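Local coordinates for alpha-glucosidase ([Eubacterium] rectale, PDB 6PNR), which acts as a family GH31 sulfoquinovosidase, probably cleaving alpha-linked sulfoquinovose from sulfolipid-derived glycosides, at residues A[248-251]-A[252-256]; A[302-305]-A[306-309]. All coordinates share one frame; numbering follows the deposited sequence.

Interaction 1 of 2, residues A[248-251]-A[252-256]; sequences GGNE and RSFGL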
ATOM      1  N   GLY A 248     -39.379   2.588  -8.066  1.00 25.00           N
ATOM      2  CA  GLY A 248     -39.986   1.972  -9.235  1.00 30.41           C
ATOM      3  C   GLY A 248     -41.114   2.745  -9.873  1.00 30.67           C
ATOM      4  O   GLY A 248     -41.708   2.242 -10.839  1.00 26.72           O
ATOM      5  N   GLY A 249     -41.463   3.934  -9.396  1.00 27.35           N
ATOM      6  CA  GLY A 249     -42.585   4.675  -9.951  1.00 29.19           C
ATOM      7  C   GLY A 249     -43.844   4.522  -9.113  1.00 26.73           C
ATOM      8  O   GLY A 249     -43.909   3.746  -8.154  1.00 27.99           O
ATOM      9  N   ASN A 250     -44.881   5.263  -9.526  1.00 29.29           N
ATOM     10  CA  ASN A 250     -46.119   5.348  -8.751  1.00 28.57           C
ATOM     11  C   ASN A 250     -46.636   3.979  -8.328  1.00 29.21           C
ATOM     12  O   ASN A 250     -46.852   3.719  -7.137  1.00 28.09           O
ATOM     13  CB  ASN A 250     -47.208   6.072  -9.547  1.00 35.80           C
ATOM     14  CG  ASN A 250     -47.155   7.569  -9.387  1.00 41.00           C
ATOM     15  OD1 ASN A 250     -46.508   8.096  -8.481  1.00 40.92           O
ATOM     16  ND2 ASN A 250     -47.848   8.272 -10.270  1.00 43.66           N
ATOM     17  N   GLU A 251     -46.897   3.101  -9.299  1.00 30.65           N
ATOM     18  CA  GLU A 251     -47.572   1.853  -8.962  1.00 30.58           C
ATOM     19  C   GLU A 251     -46.732   1.001  -8.012  1.00 30.48           C
ATOM     20  O   GLU A 251     -47.251   0.452  -7.034  1.00 27.30           O
ATOM     21  CB  GLU A 251     -47.910   1.076 -10.238  1.00 32.91           C
ATOM     22  CG  GLU A 251     -48.500  -0.308  -9.958  1.00 40.64           C
ATOM     23  CD  GLU A 251     -48.666  -1.141 -11.225  1.00 45.86           C
ATOM     24  OE1 GLU A 251     -48.099  -0.761 -12.272  1.00 55.28           O
ATOM     25  OE2 GLU A 251     -49.365  -2.172 -11.174  1.00 52.07           O
ATOM     26  N   ARG A 252     -45.430   0.868  -8.278  1.00 27.33           N
ATOM     27  CA  ARG A 252     -44.625  -0.018  -7.429  1.00 29.88           C
ATOM     28  C   ARG A 252     -44.386   0.597  -6.047  1.00 25.90           C
ATOM     29  O   ARG A 252     -44.553  -0.074  -5.017  1.00 26.12           O
ATOM     30  CB  ARG A 252     -43.290  -0.352  -8.103  1.00 30.67           C
ATOM     31  CG  ARG A 252     -42.468  -1.409  -7.339  1.00 24.94           C
ATOM     32  CD  ARG A 252     -41.146  -1.750  -8.034  1.00 21.10           C
ATOM     33  NE  ARG A 252     -40.440  -2.859  -7.369  1.00 25.50           N
ATOM     34  CZ  ARG A 252     -39.662  -2.748  -6.289  1.00 29.21           C
ATOM     35  NH1 ARG A 252     -39.464  -1.569  -5.699  1.00 23.97           N
ATOM     36  NH2 ARG A 252     -39.074  -3.826  -5.781  1.00 25.40           N
ATOM     37  N   SER A 253     -43.970   1.865  -6.007  1.00 25.45           N
ATOM     38  CA  SER A 253     -43.623   2.493  -4.731  1.00 26.23           C
ATOM     39  C   SER A 253     -44.843   2.629  -3.831  1.00 24.34           C
ATOM     40  O   SER A 253     -44.826   2.189  -2.676  1.00 26.88           O
ATOM     41  CB  SER A 253     -42.978   3.862  -4.973  1.00 24.49           C
ATOM     42  OG  SER A 253     -41.675   3.708  -5.500  1.00 24.40           O
ATOM     43  N   PHE A 254     -45.919   3.238  -4.333  1.00 26.49           N
ATOM     44  CA  PHE A 254     -47.097   3.346  -3.477  1.00 25.43           C
ATOM     45  C   PHE A 254     -47.761   1.991  -3.263  1.00 31.03           C
ATOM     46  O   PHE A 254     -48.412   1.786  -2.227  1.00 32.28           O
ATOM     47  CB  PHE A 254     -48.067   4.384  -4.040  1.00 28.19           C
ATOM     48  CG  PHE A 254     -47.500   5.797  -4.020  1.00 30.79           C
ATOM     49  CD1 PHE A 254     -47.233   6.430  -2.818  1.00 29.19           C
ATOM     50  CD2 PHE A 254     -47.199   6.462  -5.192  1.00 31.88           C
ATOM     51  CE1 PHE A 254     -46.697   7.711  -2.786  1.00 34.64           C
ATOM     52  CE2 PHE A 254     -46.658   7.739  -5.169  1.00 33.55           C
ATOM     53  CZ  PHE A 254     -46.407   8.365  -3.960  1.00 32.15           C
ATOM     54  N   GLY A 255     -47.564   1.047  -4.191  1.00 29.91           N
ATOM     55  CA  GLY A 255     -47.978  -0.322  -3.936  1.00 28.49           C
ATOM     56  C   GLY A 255     -47.251  -0.951  -2.760  1.00 26.35           C
ATOM     57  O   GLY A 255     -47.858  -1.653  -1.948  1.00 28.99           O
ATOM     58  N   LEU A 256     -45.941  -0.715  -2.658  1.00 24.71           N
ATOM     59  CA  LEU A 256     -45.173  -1.260  -1.540  1.00 28.68           C
ATOM     60  C   LEU A 256     -45.542  -0.577  -0.224  1.00 28.08           C
ATOM     61  O   LEU A 256     -45.511  -1.207   0.843  1.00 27.82           O
ATOM     62  CB  LEU A 256     -43.675  -1.124  -1.831  1.00 20.92           C
ATOM     63  CG  LEU A 256     -43.145  -2.201  -2.791  1.00 27.46           C
ATOM     64  CD1 LEU A 256     -41.742  -1.883  -3.260  1.00 24.11           C
ATOM     65  CD2 LEU A 256     -43.197  -3.544  -2.127  1.00 23.58           C
TER
HETATM   66  O   HOH W   1     -44.345   1.475 -10.800  1.00 31.36           O

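Interaction 2 of 2, residues A[302-305]-A[306-309]; sequences PKKI and KEIN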
ATOM      1  N   PRO A 302     -47.187  15.528  -7.062  1.00 33.75           N
ATOM      2  CA  PRO A 302     -47.702  16.440  -6.020  1.00 28.07           C
ATOM      3  C   PRO A 302     -49.079  16.055  -5.519  1.00 33.52           C
ATOM      4  O   PRO A 302     -49.363  16.152  -4.319  1.00 32.20           O
ATOM      5  CB  PRO A 302     -47.713  17.807  -6.730  1.00 29.37           C
ATOM      6  CG  PRO A 302     -46.637  17.693  -7.786  1.00 30.35           C
ATOM      7  CD  PRO A 302     -46.779  16.265  -8.276  1.00 28.97           C
ATOM      8  N   LYS A 303     -49.946  15.596  -6.418  1.00 36.23           N
ATOM      9  CA  LYS A 303     -51.253  15.102  -6.002  1.00 37.81           C
ATOM     10  C   LYS A 303     -51.120  13.869  -5.106  1.00 37.27           C
ATOM     11  O   LYS A 303     -51.802  13.760  -4.077  1.00 36.30           O
ATOM     12  CB  LYS A 303     -52.087  14.792  -7.254  1.00 42.76           C
ATOM     13  CG  LYS A 303     -53.581  14.693  -7.011  1.00 50.40           C
ATOM     14  CD  LYS A 303     -54.361  14.516  -8.318  1.00 63.61           C
ATOM     15  CE  LYS A 303     -55.874  14.481  -8.051  1.00 69.42           C
ATOM     16  NZ  LYS A 303     -56.696  14.370  -9.294  1.00 61.37           N
ATOM     17  N   LYS A 304     -50.251  12.924  -5.488  1.00 35.41           N
ATOM     18  CA  LYS A 304     -50.055  11.716  -4.687  1.00 35.43           C
ATOM     19  C   LYS A 304     -49.527  12.052  -3.303  1.00 35.21           C
ATOM     20  O   LYS A 304     -49.931  11.436  -2.310  1.00 35.88           O
ATOM     21  CB  LYS A 304     -49.085  10.762  -5.378  1.00 36.49           C
ATOM     22  CG  LYS A 304     -49.526  10.267  -6.742  1.00 45.66           C
ATOM     23  CD  LYS A 304     -50.587   9.193  -6.595  1.00 50.75           C
ATOM     24  CE  LYS A 304     -50.653   8.329  -7.843  1.00 44.72           C
ATOM     25  NZ  LYS A 304     -50.963   9.150  -9.047  1.00 57.02           N
ATOM     26  N   ILE A 305     -48.595  13.009  -3.223  1.00 31.14           N
ATOM     27  CA  ILE A 305     -48.067  13.420  -1.925  1.00 29.31           C
ATOM     28  C   ILE A 305     -49.188  13.929  -1.026  1.00 31.62           C
ATOM     29  O   ILE A 305     -49.259  13.577   0.161  1.00 30.79           O
ATOM     30  CB  ILE A 305     -46.952  14.465  -2.112  1.00 30.07           C
ATOM     31  CG1 ILE A 305     -45.710  13.790  -2.715  1.00 29.90           C
ATOM     32  CG2 ILE A 305     -46.612  15.115  -0.777  1.00 28.67           C
ATOM     33  CD1 ILE A 305     -44.637  14.754  -3.184  1.00 27.86           C
ATOM     34  N   LYS A 306     -50.099  14.740  -1.577  1.00 32.23           N
ATOM     35  CA  LYS A 306     -51.219  15.227  -0.772  1.00 30.95           C
ATOM     36  C   LYS A 306     -52.053  14.071  -0.238  1.00 34.13           C
ATOM     37  O   LYS A 306     -52.431  14.059   0.940  1.00 33.35           O
ATOM     38  CB  LYS A 306     -52.101  16.173  -1.588  1.00 36.21           C
ATOM     39  CG  LYS A 306     -51.490  17.536  -1.894  1.00 34.11           C
ATOM     40  CD  LYS A 306     -52.393  18.315  -2.858  1.00 37.56           C
ATOM     41  CE  LYS A 306     -51.922  19.753  -3.055  1.00 41.46           C
ATOM     42  NZ  LYS A 306     -52.716  20.447  -4.117  1.00 38.53           N
ATOM     43  N   GLU A 307     -52.322  13.071  -1.086  1.00 30.62           N
ATOM     44  CA  GLU A 307     -53.144  11.941  -0.662  1.00 38.45           C
ATOM     45  C   GLU A 307     -52.513  11.197   0.507  1.00 37.50           C
ATOM     46  O   GLU A 307     -53.189  10.896   1.498  1.00 37.25           O
ATOM     47  CB  GLU A 307     -53.375  10.983  -1.828  1.00 36.86           C
ATOM     48  CG  GLU A 307     -54.034  11.614  -3.031  1.00 53.20           C
ATOM     49  CD  GLU A 307     -54.129  10.645  -4.197  1.00 64.52           C
ATOM     50  OE1 GLU A 307     -53.869   9.436  -3.983  1.00 62.90           O
ATOM     51  OE2 GLU A 307     -54.455  11.093  -5.320  1.00 63.82           O
ATOM     52  N   ILE A 308     -51.216  10.879   0.412  1.00 31.66           N
ATOM     53  CA  ILE A 308     -50.636  10.103   1.503  1.00 30.11           C
ATOM     54  C   ILE A 308     -50.442  10.975   2.744  1.00 29.80           C
ATOM     55  O   ILE A 308     -50.502  10.467   3.872  1.00 30.29           O
ATOM     56  CB  ILE A 308     -49.325   9.404   1.073  1.00 31.08           C
ATOM     57  CG1 ILE A 308     -48.219  10.410   0.782  1.00 24.40           C
ATOM     58  CG2 ILE A 308     -49.553   8.499  -0.131  1.00 33.76           C
ATOM     59  CD1 ILE A 308     -46.871   9.764   0.647  1.00 26.59           C
ATOM     60  N   ASN A 309     -50.209  12.287   2.571  1.00 33.31           N
ATOM     61  CA  ASN A 309     -50.175  13.201   3.715  1.00 29.18           C
ATOM     62  C   ASN A 309     -51.470  13.127   4.519  1.00 36.00           C
ATOM     63  O   ASN A 309     -51.443  13.099   5.756  1.00 32.65           O
ATOM     64  CB  ASN A 309     -49.969  14.644   3.256  1.00 32.97           C
ATOM     65  CG  ASN A 309     -48.540  14.944   2.863  1.00 35.25           C
ATOM     66  OD1 ASN A 309     -47.646  14.097   2.981  1.00 35.11           O
ATOM     67  ND2 ASN A 309     -48.316  16.159   2.371  1.00 30.21           N
TER

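Interaction 1 of 2, residues A[248-251]-A[252-256]
R252 turns back over G248 at the start of a helix, its CD 4.1 Å from the G248 CA. CG stands anti to the backbone N (chi1 -173°) and the chain runs extended to NE, which carries the guanidinium past G248 to a salt bridge with E524 and hydrogen bonds to Q247 O and Y535. G248, with no side chain and a positive phi, leaves room for R252 CD. The R252 amide meets a water, R252 N lying 2.8 Å from it, and the same water donates to G248 O at 2.7 Å. S253 closes the first full turn: its N reaches G249 O at 2.9 Å. Its OG lies beside the backbone N and bonds to Y298 OH, which also receives G249 N. With G249 as N-cap, this is the opening of helix 250-262, the crossover of a beta-alpha-beta unit between strands 242-245 and 267-271 of the TIM barrel. F254 follows, its N bonded to N250 O at 3.0 Å. The two side chains run alongside each other, with N250 OD1 at the ring edge, 3.3 Å from F254 CE2, and the amide turned 44° from the ring. That buried OD1 has no hydrogen-bond partner, whereas N250 ND2 is held by P299 O. Next along, G255 N donates to E251 O at 2.9 Å.

Interaction 2 of 2, residues A[302-305]-A[306-309]
N309 folds back beside I305, the two side chains pointing the same way, and its N donates to I305 O at 2.9 Å. This is the i to i+4 pattern of an alpha-helix, here helix 301-310 of the TIM-barrel domain, and P302, K303 and K304 likewise offer their carbonyls to K306, E307 and I308. The tight side is built mainly on I305 and I308, with N309 at its margin. I305 is buried against F315 of strand 314-319 and against I384, while I308 meets I313 and L257. In I308 the CG1 branch takes the position between backbone N and carbonyl carbon (chi1 67°), which brings it 3.4 Å from I305 O, and CG2 turns to K304 O at 3.7 Å. N309 CG sits 3.1 Å from I305 O, adding to the cover. Trimmed to an alanine, N309 would lose its CG and the amide beyond it, which would probably open a gap beside the CG2 of I305 and leave the I305 carbonyl less shielded. The other side is looser and charged. The side chains of K303 and E307 cross at an angle, K303 CG coming no nearer than 4.1 Å to E307 OE2, and the ends stay apart: K303 NZ is 5.6 Å from E307 OE2. K304 lies against N250 and F254 of helix 250-262, and its NZ stands 5.5 Å from E307 OE2, so any attraction is probably weak. K306 also stays exposed beyond its root, although its CG rests 3.5 Å from P302 O.

Overall arrangement
Interaction 1 comes first along the chain and interaction 2 follows it in series, their centres about 13 Å apart. The former lies at the start of helix 250-262 and the latter fills most of helix 301-310, two helices of the TIM-barrel domain that pack against each other. F254 joins them, its CZ 3.9 Å from K304 CB and its CE1 packed on I308 CG2. The parallel strands 242-245, 267-271 and 314-319 lie next to one another in the barrel sheet, in chain order, and the two helices flank them as part of the barrel's helical layer. Y318, on the last strand, lines the inhibitor pocket; for interaction 1 alone, the R252 side chain is about 13 Å from the bound aza-sugar.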